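Local coordinates for protein SusD homolog (Bacteroides thetaiotaomicron, PDB 4MRU) that probably binds mucin O-glycans at the cell surface as a SusD-like outer-membrane lipoprotein with a TPR-like helical fold, at residues Arg29-Leu34 / Val115-Arg120; Arg209-Asp214 / Ala338-Asn343; Glu233-Asn238 / Val356-Glu361; Pro274-Tyr279 / Glu289-Met294. All blocks are in the same frame, centred on the assembly; numbering follows the deposited sequence.

Contact 1 (Arg29-Leu34 / Val115-Arg120)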
loop_
_atom_site.group_PDB
_atom_site.type_symbol
_atom_site.label_atom_id
_atom_site.label_comp_id
_atom_site.label_asym_id
_atom_site.label_seq_id
_atom_site.Cartn_x
_atom_site.Cartn_y
_atom_site.Cartn_z
ATOM N N ARG A 29 -12.697 5.223 15.816
ATOM C CA ARG A 29 -12.871 3.979 15.028
ATOM C C ARG A 29 -13.261 4.280 13.564
ATOM O O ARG A 29 -12.866 3.561 12.667
ATOM C CB ARG A 29 -13.888 3.071 15.655
ATOM C CG ARG A 29 -13.427 2.415 16.952
ATOM C CD ARG A 29 -14.581 1.640 17.617
ATOM N NE ARG A 29 -14.024 0.945 18.759
ATOM C CZ ARG A 29 -14.057 1.369 20.018
ATOM N NH1 ARG A 29 -14.795 2.426 20.383
ATOM N NH2 ARG A 29 -13.383 0.684 20.928
ATOM N N GLY A 30 -14.061 5.323 13.360
ATOM C CA GLY A 30 -14.435 5.760 12.045
ATOM C C GLY A 30 -13.195 6.137 11.226
ATOM O O GLY A 30 -13.056 5.730 10.090
ATOM N N LEU A 31 -12.315 6.937 11.824
ATOM C CA LEU A 31 -11.054 7.275 11.209
ATOM C C LEU A 31 -10.156 6.058 10.970
ATOM O O LEU A 31 -9.532 5.921 9.900
ATOM C CB LEU A 31 -10.328 8.321 12.079
ATOM C CG LEU A 31 -10.917 9.730 12.106
ATOM C CD1 LEU A 31 -10.270 10.548 13.228
ATOM C CD2 LEU A 31 -10.753 10.423 10.755
ATOM N N GLN A 32 -10.049 5.163 11.956
ATOM C CA GLN A 32 -9.232 3.956 11.781
ATOM C C GLN A 32 -9.737 3.102 10.617
ATOM O O GLN A 32 -8.950 2.464 9.907
ATOM C CB GLN A 32 -9.191 3.136 13.081
ATOM C CG GLN A 32 -8.491 3.886 14.195
ATOM C CD GLN A 32 -8.412 3.161 15.539
ATOM O OE1 GLN A 32 -9.258 2.340 15.906
ATOM N NE2 GLN A 32 -7.408 3.509 16.292
ATOM N N GLY A 33 -11.050 3.146 10.382
ATOM C CA GLY A 33 -11.665 2.461 9.259
ATOM C C GLY A 33 -11.568 3.129 7.918
ATOM O O GLY A 33 -12.144 2.650 6.951
ATOM N N LEU A 34 -10.852 4.241 7.850
ATOM C CA LEU A 34 -10.607 4.930 6.554
ATOM C C LEU A 34 -9.164 4.829 6.102
ATOM O O LEU A 34 -8.753 5.444 5.091
ATOM C CB LEU A 34 -11.004 6.378 6.717
ATOM C CG LEU A 34 -12.519 6.610 6.722
ATOM C CD1 LEU A 34 -12.858 7.993 7.261
ATOM C CD2 LEU A 34 -13.098 6.426 5.328
ATOM N N VAL A 115 -3.110 12.051 8.798
ATOM C CA VAL A 115 -1.946 11.861 7.987
ATOM C C VAL A 115 -1.945 10.437 7.414
ATOM O O VAL A 115 -1.665 10.227 6.244
ATOM C CB VAL A 115 -0.647 12.095 8.780
ATOM C CG1 VAL A 115 0.549 11.628 7.984
ATOM C CG2 VAL A 115 -0.506 13.568 9.167
ATOM N N THR A 116 -2.205 9.447 8.251
ATOM C CA THR A 116 -2.152 8.066 7.801
ATOM C C THR A 116 -3.145 7.807 6.639
ATOM O O THR A 116 -2.816 7.148 5.677
ATOM C CB THR A 116 -2.424 7.120 8.996
ATOM O OG1 THR A 116 -1.487 7.396 10.043
ATOM C CG2 THR A 116 -2.339 5.656 8.584
ATOM N N ILE A 117 -4.368 8.314 6.755
ATOM C CA ILE A 117 -5.381 8.167 5.717
ATOM C C ILE A 117 -4.925 8.838 4.426
ATOM O O ILE A 117 -4.980 8.270 3.336
ATOM C CB ILE A 117 -6.705 8.833 6.151
ATOM C CG1 ILE A 117 -7.325 8.055 7.282
ATOM C CG2 ILE A 117 -7.683 8.898 4.982
ATOM C CD1 ILE A 117 -8.366 8.825 8.087
HETATM N N MSE A 118 -4.468 10.076 4.573
HETATM C CA MSE A 118 -4.242 10.905 3.412
HETATM C C MSE A 118 -2.885 10.695 2.752
HETATM O O MSE A 118 -2.703 11.086 1.587
HETATM C CB MSE A 118 -4.360 12.364 3.820
HETATM C CG MSE A 118 -5.780 12.734 4.252
HETATM SE SE MSE A 118 -7.079 12.433 2.777
HETATM C CE MSE A 118 -8.766 12.467 3.814
ATOM N N GLN A 119 -1.921 10.107 3.453
ATOM C CA GLN A 119 -0.664 9.713 2.794
ATOM C C GLN A 119 -0.970 8.811 1.585
ATOM O O GLN A 119 -0.380 8.948 0.496
ATOM C CB GLN A 119 0.301 9.031 3.782
ATOM C CG GLN A 119 1.570 8.406 3.174
ATOM C CD GLN A 119 1.414 6.907 3.035
ATOM O OE1 GLN A 119 1.472 6.179 4.022
ATOM N NE2 GLN A 119 1.177 6.436 1.821
ATOM N N ARG A 120 -1.929 7.922 1.750
ATOM C CA ARG A 120 -2.313 6.998 0.699
ATOM C C ARG A 120 -2.964 7.776 -0.452
ATOM O O ARG A 120 -2.688 7.531 -1.629
ATOM C CB ARG A 120 -3.263 5.939 1.216
ATOM C CG ARG A 120 -2.625 4.859 2.081
ATOM C CD ARG A 120 -3.583 4.285 3.086
ATOM N NE ARG A 120 -4.870 3.895 2.479
ATOM C CZ ARG A 120 -5.080 2.733 1.864
ATOM N NH1 ARG A 120 -4.088 1.851 1.707
ATOM N NH2 ARG A 120 -6.248 2.488 1.346
HETATM O O HOH W 1 -6.848 5.798 3.027
#

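Contact 2 (Arg209-Asp214 / Ala338-Asn343)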
loop_
_atom_site.group_PDB
_atom_site.type_symbol
_atom_site.label_atom_id
_atom_site.label_comp_id
_atom_site.label_asym_id
_atom_site.label_seq_id
_atom_site.Cartn_x
_atom_site.Cartn_y
_atom_site.Cartn_z
ATOM N N ARG A 209 10.044 7.285 0.544
ATOM C CA ARG A 209 9.242 7.594 -0.631
ATOM C C ARG A 209 9.848 8.735 -1.412
ATOM O O ARG A 209 9.733 8.740 -2.630
ATOM C CB ARG A 209 7.788 7.940 -0.258
ATOM C CG ARG A 209 6.860 7.945 -1.463
ATOM C CD ARG A 209 6.285 6.558 -1.815
ATOM N NE ARG A 209 5.172 6.265 -0.919
ATOM C CZ ARG A 209 4.974 5.176 -0.196
ATOM N NH1 ARG A 209 5.789 4.123 -0.244
ATOM N NH2 ARG A 209 3.886 5.143 0.568
ATOM N N LEU A 210 10.518 9.667 -0.718
ATOM C CA LEU A 210 11.031 10.869 -1.356
ATOM C C LEU A 210 12.525 10.816 -1.715
ATOM O O LEU A 210 13.140 11.863 -2.037
ATOM C CB LEU A 210 10.793 12.086 -0.451
ATOM C CG LEU A 210 9.388 12.248 0.144
ATOM C CD1 LEU A 210 9.295 13.581 0.868
ATOM C CD2 LEU A 210 8.323 12.117 -0.918
ATOM N N CYS A 211 13.088 9.616 -1.765
ATOM C CA CYS A 211 14.547 9.502 -1.932
ATOM C C CYS A 211 15.015 9.891 -3.357
ATOM O O CYS A 211 16.202 10.140 -3.570
ATOM C CB CYS A 211 15.014 8.113 -1.511
ATOM S SG CYS A 211 14.587 6.877 -2.757
ATOM N N TYR A 212 14.109 10.006 -4.318
ATOM C CA TYR A 212 14.482 10.435 -5.661
ATOM C C TYR A 212 14.136 11.905 -5.944
ATOM O O TYR A 212 14.275 12.349 -7.093
ATOM C CB TYR A 212 13.835 9.509 -6.725
ATOM C CG TYR A 212 14.337 8.089 -6.644
ATOM C CD1 TYR A 212 15.638 7.778 -7.010
ATOM C CD2 TYR A 212 13.493 7.025 -6.257
ATOM C CE1 TYR A 212 16.104 6.470 -6.951
ATOM C CE2 TYR A 212 13.959 5.734 -6.197
ATOM C CZ TYR A 212 15.270 5.461 -6.574
ATOM O OH TYR A 212 15.733 4.172 -6.505
ATOM N N THR A 213 13.719 12.673 -4.925
ATOM C CA THR A 213 13.341 14.077 -5.109
ATOM C C THR A 213 14.417 15.019 -4.610
ATOM O O THR A 213 15.410 14.581 -4.090
ATOM C CB THR A 213 12.087 14.445 -4.309
ATOM O OG1 THR A 213 12.367 14.371 -2.904
ATOM C CG2 THR A 213 10.940 13.529 -4.669
ATOM N N ASP A 214 14.195 16.322 -4.766
ATOM C CA ASP A 214 15.120 17.346 -4.258
ATOM C C ASP A 214 14.973 17.559 -2.746
ATOM O O ASP A 214 15.612 18.428 -2.158
ATOM C CB ASP A 214 14.955 18.669 -5.055
ATOM C CG ASP A 214 13.649 19.425 -4.753
ATOM O OD1 ASP A 214 12.769 18.927 -4.018
ATOM O OD2 ASP A 214 13.498 20.554 -5.275
ATOM N N ALA A 338 19.910 1.549 4.544
ATOM C CA ALA A 338 21.273 1.168 4.796
ATOM C C ALA A 338 22.060 0.987 3.469
ATOM O O ALA A 338 23.197 1.430 3.352
ATOM C CB ALA A 338 21.331 -0.098 5.658
ATOM N N LEU A 339 21.411 0.380 2.484
ATOM C CA LEU A 339 21.988 0.222 1.181
ATOM C C LEU A 339 22.304 1.580 0.564
ATOM O O LEU A 339 23.290 1.719 -0.147
ATOM C CB LEU A 339 21.045 -0.570 0.292
ATOM C CG LEU A 339 21.665 -1.105 -0.981
ATOM C CD1 LEU A 339 22.721 -2.190 -0.731
ATOM C CD2 LEU A 339 20.577 -1.656 -1.871
ATOM N N ARG A 340 21.500 2.594 0.889
ATOM C CA ARG A 340 21.696 3.947 0.394
ATOM C C ARG A 340 22.682 4.753 1.254
ATOM O O ARG A 340 22.880 5.939 1.025
ATOM C CB ARG A 340 20.341 4.695 0.312
ATOM C CG ARG A 340 19.360 4.173 -0.719
ATOM C CD ARG A 340 18.040 4.910 -0.687
ATOM N NE ARG A 340 17.118 4.299 -1.615
ATOM C CZ ARG A 340 17.185 4.464 -2.945
ATOM N NH1 ARG A 340 18.117 5.216 -3.515
ATOM N NH2 ARG A 340 16.336 3.832 -3.715
ATOM N N LYS A 341 23.267 4.107 2.256
ATOM C CA LYS A 341 24.233 4.714 3.164
ATOM C C LYS A 341 23.550 5.695 4.127
ATOM O O LYS A 341 24.194 6.546 4.681
ATOM C CB LYS A 341 25.403 5.395 2.396
ATOM C CG LYS A 341 26.117 4.463 1.407
ATOM C CD LYS A 341 27.491 4.951 0.934
ATOM C CE LYS A 341 27.425 6.004 -0.161
ATOM N NZ LYS A 341 27.314 5.405 -1.524
ATOM N N TRP A 342 22.246 5.559 4.342
ATOM C CA TRP A 342 21.599 6.316 5.401
ATOM C C TRP A 342 21.892 5.593 6.722
ATOM O O TRP A 342 22.087 4.355 6.732
ATOM C CB TRP A 342 20.096 6.384 5.210
ATOM C CG TRP A 342 19.638 7.109 4.016
ATOM C CD1 TRP A 342 20.397 7.552 2.988
ATOM C CD2 TRP A 342 18.308 7.410 3.687
ATOM N NE1 TRP A 342 19.626 8.171 2.035
ATOM C CE2 TRP A 342 18.326 8.103 2.444
ATOM C CE3 TRP A 342 17.093 7.211 4.325
ATOM C CZ2 TRP A 342 17.186 8.579 1.855
ATOM C CZ3 TRP A 342 15.959 7.693 3.730
ATOM C CH2 TRP A 342 16.011 8.374 2.515
ATOM N N ASN A 343 21.911 6.334 7.822
ATOM C CA ASN A 343 22.231 5.707 9.106
ATOM C C ASN A 343 20.981 5.063 9.725
ATOM O O ASN A 343 20.196 5.734 10.414
ATOM C CB ASN A 343 22.886 6.693 10.049
ATOM C CG ASN A 343 23.334 6.029 11.339
ATOM O OD1 ASN A 343 23.173 4.815 11.528
ATOM N ND2 ASN A 343 23.865 6.820 12.243
#

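Contact 3 (Glu233-Asn238 / Val356-Glu361)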
loop_
_atom_site.group_PDB
_atom_site.type_symbol
_atom_site.label_atom_id
_atom_site.label_comp_id
_atom_site.label_asym_id
_atom_site.label_seq_id
_atom_site.Cartn_x
_atom_site.Cartn_y
_atom_site.Cartn_z
ATOM N N GLU A 233 9.732 -2.915 15.730
ATOM C CA GLU A 233 10.804 -3.922 15.551
ATOM C C GLU A 233 10.370 -5.341 15.885
ATOM O O GLU A 233 11.044 -6.285 15.528
ATOM C CB GLU A 233 12.009 -3.567 16.409
ATOM C CG GLU A 233 12.751 -2.353 15.936
ATOM C CD GLU A 233 14.062 -2.122 16.703
ATOM O OE1 GLU A 233 13.996 -1.842 17.893
ATOM O OE2 GLU A 233 15.139 -2.213 16.110
ATOM N N LYS A 234 9.246 -5.480 16.579
ATOM C CA LYS A 234 8.716 -6.746 16.987
ATOM C C LYS A 234 7.329 -6.900 16.431
ATOM O O LYS A 234 6.599 -5.920 16.375
ATOM C CB LYS A 234 8.566 -6.790 18.520
ATOM C CG LYS A 234 9.841 -6.707 19.333
ATOM C CD LYS A 234 9.539 -6.751 20.827
ATOM C CE LYS A 234 8.427 -5.778 21.214
ATOM N NZ LYS A 234 8.325 -5.534 22.674
ATOM N N ASN A 235 6.951 -8.108 16.045
ATOM C CA ASN A 235 5.625 -8.322 15.508
ATOM C C ASN A 235 4.484 -7.970 16.506
ATOM O O ASN A 235 3.396 -7.617 16.115
ATOM C CB ASN A 235 5.503 -9.764 15.030
ATOM C CG ASN A 235 6.051 -9.938 13.616
ATOM O OD1 ASN A 235 5.784 -9.130 12.716
ATOM N ND2 ASN A 235 6.806 -10.991 13.410
ATOM N N ASP A 236 4.753 -8.067 17.803
ATOM C CA ASP A 236 3.752 -7.681 18.813
ATOM C C ASP A 236 3.384 -6.203 18.744
ATOM O O ASP A 236 2.311 -5.843 19.194
ATOM C CB ASP A 236 4.242 -8.002 20.225
ATOM C CG ASP A 236 4.138 -9.484 20.560
ATOM O OD1 ASP A 236 3.408 -10.243 19.846
ATOM O OD2 ASP A 236 4.803 -9.881 21.534
ATOM N N ASP A 237 4.243 -5.368 18.159
ATOM C CA ASP A 237 3.953 -3.960 18.029
ATOM C C ASP A 237 3.365 -3.575 16.650
ATOM O O ASP A 237 3.228 -2.408 16.369
ATOM C CB ASP A 237 5.222 -3.155 18.325
ATOM C CG ASP A 237 5.629 -3.253 19.792
ATOM O OD1 ASP A 237 4.695 -3.322 20.631
ATOM O OD2 ASP A 237 6.841 -3.232 20.102
ATOM N N ASN A 238 3.073 -4.545 15.794
ATOM C CA ASN A 238 2.505 -4.245 14.489
ATOM C C ASN A 238 1.214 -3.458 14.685
ATOM O O ASN A 238 0.480 -3.717 15.646
ATOM C CB ASN A 238 2.190 -5.532 13.699
ATOM C CG ASN A 238 3.443 -6.316 13.295
ATOM O OD1 ASN A 238 4.554 -5.801 13.316
ATOM N ND2 ASN A 238 3.239 -7.559 12.873
ATOM N N VAL A 356 12.678 -10.653 6.258
ATOM C CA VAL A 356 12.121 -11.897 5.777
ATOM C C VAL A 356 11.712 -12.762 6.992
ATOM O O VAL A 356 10.635 -13.360 7.032
ATOM C CB VAL A 356 13.119 -12.658 4.884
ATOM C CG1 VAL A 356 12.577 -14.030 4.526
ATOM C CG2 VAL A 356 13.410 -11.867 3.620
ATOM N N LYS A 357 12.612 -12.879 7.941
ATOM C CA LYS A 357 12.359 -13.667 9.171
ATOM C C LYS A 357 11.111 -13.197 9.941
ATOM O O LYS A 357 10.312 -14.016 10.433
ATOM C CB LYS A 357 13.581 -13.669 10.066
ATOM C CG LYS A 357 14.681 -14.591 9.528
ATOM C CD LYS A 357 15.903 -14.659 10.452
ATOM C CE LYS A 357 16.631 -13.328 10.459
ATOM N NZ LYS A 357 18.033 -13.477 10.978
ATOM N N LEU A 358 10.990 -11.900 10.098
ATOM C CA LEU A 358 9.838 -11.294 10.734
ATOM C C LEU A 358 8.557 -11.587 9.980
ATOM O O LEU A 358 7.538 -11.826 10.609
ATOM C CB LEU A 358 10.003 -9.775 10.843
ATOM C CG LEU A 358 11.007 -9.322 11.886
ATOM C CD1 LEU A 358 11.347 -7.852 11.713
ATOM C CD2 LEU A 358 10.496 -9.577 13.291
ATOM N N SER A 359 8.579 -11.507 8.650
ATOM C CA SER A 359 7.369 -11.844 7.890
ATOM C C SER A 359 7.000 -13.323 8.081
ATOM O O SER A 359 5.845 -13.642 8.259
ATOM C CB SER A 359 7.534 -11.514 6.418
ATOM O OG SER A 359 6.480 -12.004 5.643
ATOM N N PHE A 360 7.956 -14.238 7.967
ATOM C CA PHE A 360 7.642 -15.654 8.266
ATOM C C PHE A 360 7.045 -15.821 9.663
ATOM O O PHE A 360 6.025 -16.537 9.872
ATOM C CB PHE A 360 8.898 -16.562 8.164
ATOM C CG PHE A 360 9.241 -16.996 6.758
ATOM C CD1 PHE A 360 9.429 -16.064 5.749
ATOM C CD2 PHE A 360 9.380 -18.369 6.447
ATOM C CE1 PHE A 360 9.801 -16.466 4.490
ATOM C CE2 PHE A 360 9.756 -18.768 5.172
ATOM C CZ PHE A 360 9.929 -17.824 4.186
ATOM N N GLU A 361 7.672 -15.182 10.631
ATOM C CA GLU A 361 7.210 -15.286 11.999
ATOM C C GLU A 361 5.765 -14.746 12.096
ATOM O O GLU A 361 4.919 -15.369 12.742
ATOM C CB GLU A 361 8.156 -14.550 12.957
ATOM C CG GLU A 361 7.647 -14.502 14.411
ATOM C CD GLU A 361 8.484 -13.612 15.330
ATOM O OE1 GLU A 361 9.499 -14.088 15.872
ATOM O OE2 GLU A 361 8.152 -12.424 15.491
HETATM O O HOH W 2 8.674 -10.257 16.747
#

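Contact 4 (Pro274-Tyr279 / Glu289-Met294). With EDO (1,2-ethanediol), chain M.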
loop_
_atom_site.group_PDB
_atom_site.type_symbol
_atom_site.label_atom_id
_atom_site.label_comp_id
_atom_site.label_asym_id
_atom_site.label_seq_id
_atom_site.Cartn_x
_atom_site.Cartn_y
_atom_site.Cartn_z
ATOM N N PRO A 274 7.356 -20.910 1.709
ATOM C CA PRO A 274 6.492 -21.518 2.714
ATOM C C PRO A 274 5.293 -20.653 3.183
ATOM O O PRO A 274 4.393 -21.185 3.806
ATOM C CB PRO A 274 7.451 -21.765 3.906
ATOM C CG PRO A 274 8.815 -21.811 3.294
ATOM C CD PRO A 274 8.762 -20.811 2.157
ATOM N N ARG A 275 5.235 -19.364 2.865
ATOM C CA ARG A 275 4.088 -18.539 3.270
ATOM C C ARG A 275 2.825 -18.746 2.433
ATOM O O ARG A 275 1.763 -18.174 2.747
ATOM C CB ARG A 275 4.473 -17.043 3.215
ATOM C CG ARG A 275 5.449 -16.664 4.295
ATOM C CD ARG A 275 6.036 -15.268 4.058
ATOM N NE ARG A 275 6.995 -15.280 2.962
ATOM C CZ ARG A 275 7.824 -14.277 2.675
ATOM N NH1 ARG A 275 7.822 -13.169 3.390
ATOM N NH2 ARG A 275 8.674 -14.391 1.668
ATOM N N ARG A 276 2.954 -19.470 1.318
ATOM C CA ARG A 276 1.835 -19.617 0.390
ATOM C C ARG A 276 0.603 -20.178 1.083
ATOM O O ARG A 276 -0.481 -19.702 0.829
ATOM C CB ARG A 276 2.229 -20.497 -0.801
ATOM C CG ARG A 276 3.081 -19.753 -1.813
ATOM C CD ARG A 276 3.615 -20.685 -2.896
ATOM N NE ARG A 276 4.428 -21.731 -2.317
ATOM C CZ ARG A 276 4.751 -22.869 -2.933
ATOM N NH1 ARG A 276 4.354 -23.114 -4.181
ATOM N NH2 ARG A 276 5.501 -23.763 -2.295
ATOM N N ASP A 277 0.768 -21.143 1.979
ATOM C CA ASP A 277 -0.414 -21.770 2.585
ATOM C C ASP A 277 -1.037 -20.880 3.652
ATOM O O ASP A 277 -2.116 -21.177 4.124
ATOM C CB ASP A 277 -0.143 -23.190 3.118
ATOM C CG ASP A 277 0.582 -23.219 4.441
ATOM O OD1 ASP A 277 1.369 -22.298 4.724
ATOM O OD2 ASP A 277 0.322 -24.163 5.220
ATOM N N LYS A 278 -0.363 -19.794 4.002
ATOM C CA LYS A 278 -0.930 -18.771 4.882
ATOM C C LYS A 278 -1.544 -17.616 4.078
ATOM O O LYS A 278 -2.384 -16.897 4.585
ATOM C CB LYS A 278 0.145 -18.212 5.804
ATOM C CG LYS A 278 0.883 -19.310 6.629
ATOM C CD LYS A 278 -0.033 -19.904 7.645
ATOM C CE LYS A 278 0.704 -20.861 8.594
ATOM N NZ LYS A 278 1.541 -21.816 7.841
ATOM N N TYR A 279 -1.119 -17.450 2.842
ATOM C CA TYR A 279 -1.620 -16.337 1.988
ATOM C C TYR A 279 -2.830 -16.686 1.120
ATOM O O TYR A 279 -3.692 -15.842 0.879
ATOM C CB TYR A 279 -0.543 -15.906 1.028
ATOM C CG TYR A 279 0.522 -14.979 1.576
ATOM C CD1 TYR A 279 0.874 -14.979 2.929
ATOM C CD2 TYR A 279 1.173 -14.086 0.725
ATOM C CE1 TYR A 279 1.849 -14.100 3.426
ATOM C CE2 TYR A 279 2.144 -13.208 1.220
ATOM C CZ TYR A 279 2.470 -13.244 2.578
ATOM O OH TYR A 279 3.434 -12.396 3.085
ATOM N N GLU A 289 -3.789 -28.922 -8.876
ATOM C CA GLU A 289 -3.596 -29.063 -7.416
ATOM C C GLU A 289 -2.510 -28.082 -6.986
ATOM O O GLU A 289 -1.356 -28.291 -7.329
ATOM C CB GLU A 289 -3.228 -30.489 -7.037
ATOM N N GLY A 290 -2.863 -26.949 -6.362
ATOM C CA GLY A 290 -1.837 -26.010 -5.950
ATOM C C GLY A 290 -2.294 -24.578 -5.972
ATOM O O GLY A 290 -3.488 -24.302 -5.850
ATOM N N TYR A 291 -1.329 -23.662 -6.176
ATOM C CA TYR A 291 -1.582 -22.243 -6.155
ATOM C C TYR A 291 -1.535 -21.713 -7.594
ATOM O O TYR A 291 -0.580 -21.969 -8.308
ATOM C CB TYR A 291 -0.539 -21.568 -5.314
ATOM C CG TYR A 291 -0.521 -22.136 -3.902
ATOM C CD1 TYR A 291 -1.509 -21.789 -3.004
ATOM C CD2 TYR A 291 0.484 -22.986 -3.486
ATOM C CE1 TYR A 291 -1.521 -22.307 -1.712
ATOM C CE2 TYR A 291 0.495 -23.528 -2.184
ATOM C CZ TYR A 291 -0.505 -23.186 -1.309
ATOM O OH TYR A 291 -0.504 -23.652 -0.026
ATOM N N TYR A 292 -2.596 -21.035 -8.003
ATOM C CA TYR A 292 -2.759 -20.548 -9.373
ATOM C C TYR A 292 -3.219 -19.098 -9.358
ATOM O O TYR A 292 -4.065 -18.697 -8.532
ATOM C CB TYR A 292 -3.781 -21.395 -10.107
ATOM C CG TYR A 292 -3.404 -22.837 -10.291
ATOM C CD1 TYR A 292 -3.751 -23.780 -9.335
ATOM C CD2 TYR A 292 -2.701 -23.276 -11.427
ATOM C CE1 TYR A 292 -3.404 -25.100 -9.479
ATOM C CE2 TYR A 292 -2.385 -24.634 -11.599
ATOM C CZ TYR A 292 -2.751 -25.536 -10.627
ATOM O OH TYR A 292 -2.417 -26.881 -10.694
ATOM N N GLY A 293 -2.662 -18.317 -10.271
ATOM C CA GLY A 293 -2.948 -16.900 -10.367
ATOM C C GLY A 293 -3.525 -16.553 -11.704
ATOM O O GLY A 293 -3.264 -17.252 -12.683
HETATM N N MSE A 294 -4.343 -15.495 -11.710
HETATM C CA MSE A 294 -5.000 -15.004 -12.908
HETATM C C MSE A 294 -4.199 -13.855 -13.496
HETATM O O MSE A 294 -3.731 -12.974 -12.781
HETATM C CB MSE A 294 -6.415 -14.546 -12.512
HETATM C CG MSE A 294 -7.292 -14.057 -13.664
HETATM SE SE MSE A 294 -8.615 -12.704 -13.019
HETATM C CE MSE A 294 -9.242 -13.644 -11.435
HETATM C C1 EDO M . 2.312 -25.168 -7.507
HETATM O O1 EDO M . 1.165 -24.846 -6.728
HETATM C C2 EDO M . 1.826 -26.013 -8.663
HETATM O O2 EDO M . 0.819 -25.209 -9.267
#

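Contact 1 (Arg29-Leu34 / Val115-Arg120)
Ile117 carries the apolar part of this buried contact, its side chain meeting the last turn of helix 24-32 and the residues that follow it. Ile117 CD1 lies 3.6 Å from Leu31 O, 3.9 Å from CD2 of Leu31, whose side chain crosses that of Ile117 at about a right angle, and 3.9 Å from CB of Leu34. On the other branch, Ile117 CG2 stands anti to the backbone N (CG1 has chi1 -69°) and meets a carbonyl, 3.6 Å from Leu34 O. Helix 104-125 here packs against the end of helix 24-32 within the largely helical, TPR-like body of a SusD-family protein, and Val86 and Thr90 of helix 81-100 touch Ile117 and Leu34 respectively. Polar contact passes through one water rather than directly. That water lies 2.8 Å from Leu34 O, to which it can donate, and accepts from Arg120 NE at 2.8 Å, sitting in the guanidinium plane at its edge. Arg120 NH2 has a second partner in a salt bridge to Glu47.

Contact 2 (Arg209-Asp214 / Ala338-Asn343)
A polar and sulfur-lined surface contact joins the turn between helices 192-209 and 216-229 to the C-terminal end of helix 327-339, with Cys211 and Tyr212 meeting Arg340 and Trp342. The helix closes in a Schellman motif at Lys341, whose positive phi of 72° turns the chain away, while Leu210 to Thr213 form a type I beta turn. From just before that reversal Arg340 reaches across, its chain extended from CG to NE, and NH2 donates to Tyr212 OH at 2.9 Å. The phenol oxygen lies in the guanidinium plane, and ring and guanidinium stand 89° apart. Cys211 SG sits over the centre of one guanidinium face, 3.6 Å from Arg340 CZ; it lies between its own backbone N and carbonyl carbon (chi1 75°), which also sets it over one face of the Tyr212 ring, toward the rim. Nearer its backbone, Cys211 CB rests 4.0 Å from Trp342 CZ2. A phenylalanine in place of Tyr212 would probably cost Arg340 NH2 its bond to the phenol oxygen. Arg340 NE is paired with Glu336, so the cation is likely to be balanced by its own helix, and the tyrosine hydroxyl and the sulfur add a bond and a packed face to a guanidinium already held there.

Contact 3 (Glu233-Asn238 / Val356-Glu361)
The short 3-10 segment 235-237 approaches helix 348-363 with Asn235 and Leu358 as the nearest backbone pair, their CA atoms 7.0 Å apart. The Asn235 amide meets the helix through ND2, and both its hydrogens are used there: ND2 donates to Leu358 O at 3.0 Å, a nearly straight bond (165°), and to Glu361 OE2 at 2.9 Å. The carboxylate oxygen is met on its anti side, from somewhat out of plane. Glu361 gets there because CG is anti to its backbone N (chi1 174°) and the chain runs extended beyond. A water ties the same OE2 to Asn235 N, lying 2.6 Å from the carboxylate oxygen and 2.8 Å from the nitrogen. On the other side of the amide, Asn238 ND2 donates to Asn235 OD1 at 3.0 Å, so every polar atom of the group is engaged. Leu358 CD2 packs 4.0 Å from Asn235 ND2, and about as far from Glu233 O. A leucine in place of Asn235 would probably leave Leu358 O and Glu361 without their amide donor and take away the acceptor of Asn238 ND2. The arrangement joins a loop to helix 348-363 of the SusD-like fold through a neutral amide, one N-H of which, with the bridging water, probably stabilises the negative charge of Glu361.

Contact 4 (Pro274-Tyr279 / Glu289-Met294)
The short helix 276-279 and the chain leaving strand 289-290 come nearest at Arg276 and Tyr291, whose CA atoms are 7.8 Å apart. Strand 289-290 pairs antiparallel with strand 283-284, so this two-stranded hairpin folds back on the helix just before it, at the surface of the SusD-like domain. The main interaction is a CH-pi contact: Arg276 CB stands over one face of the Tyr291 ring, 3.9 Å from its centroid and 18° off the normal. Farther out, the arginine bends at chi3, which brings its guanidinium near the ring's CE2 with the two planes 47° apart; its NH1 is hydrogen-bonded to Asn269 and NE to Asp273 O. At the hydroxyl end of the ring, Tyr291 OH lies 3.2 Å from both CA and CB of Asp277. The carboxylate of Asp277 turns elsewhere, into a salt bridge with Lys278 in which NZ lies 3.2 Å from OD1. Ile265 of helix 262-270 also touches Tyr291. A 1,2-ethanediol, probably left from crystallisation, borders the hairpin: its O2 lies over one face of the Tyr292 ring, while Tyr291 N donates to its O1 at 2.8 Å in a bond of 170°.

In the fold
The four contacts illustrate how a mostly helical chain is tied together: three of them join segments some 80 to 125 residues apart, whereas contact 4 is local. Contact 1 is the buried one; the others lie at the surface. Contacts 1 and 2 have centres 26 Å apart but still touch, Gln119 NE2 lying 3.3 Å from Arg209 NH2. Contacts 3 and 4, centres 21 Å apart, are joined more closely: Ser359 OG is 2.9 Å from Arg275 NH1, a probable hydrogen bond, and Phe360 packs on Pro274 and Arg275. Contact 4 is nested inside the loops closed by contacts 2 and 3, whose segments alternate along the chain. All four lie away from the magnesium-binding residue Asn373.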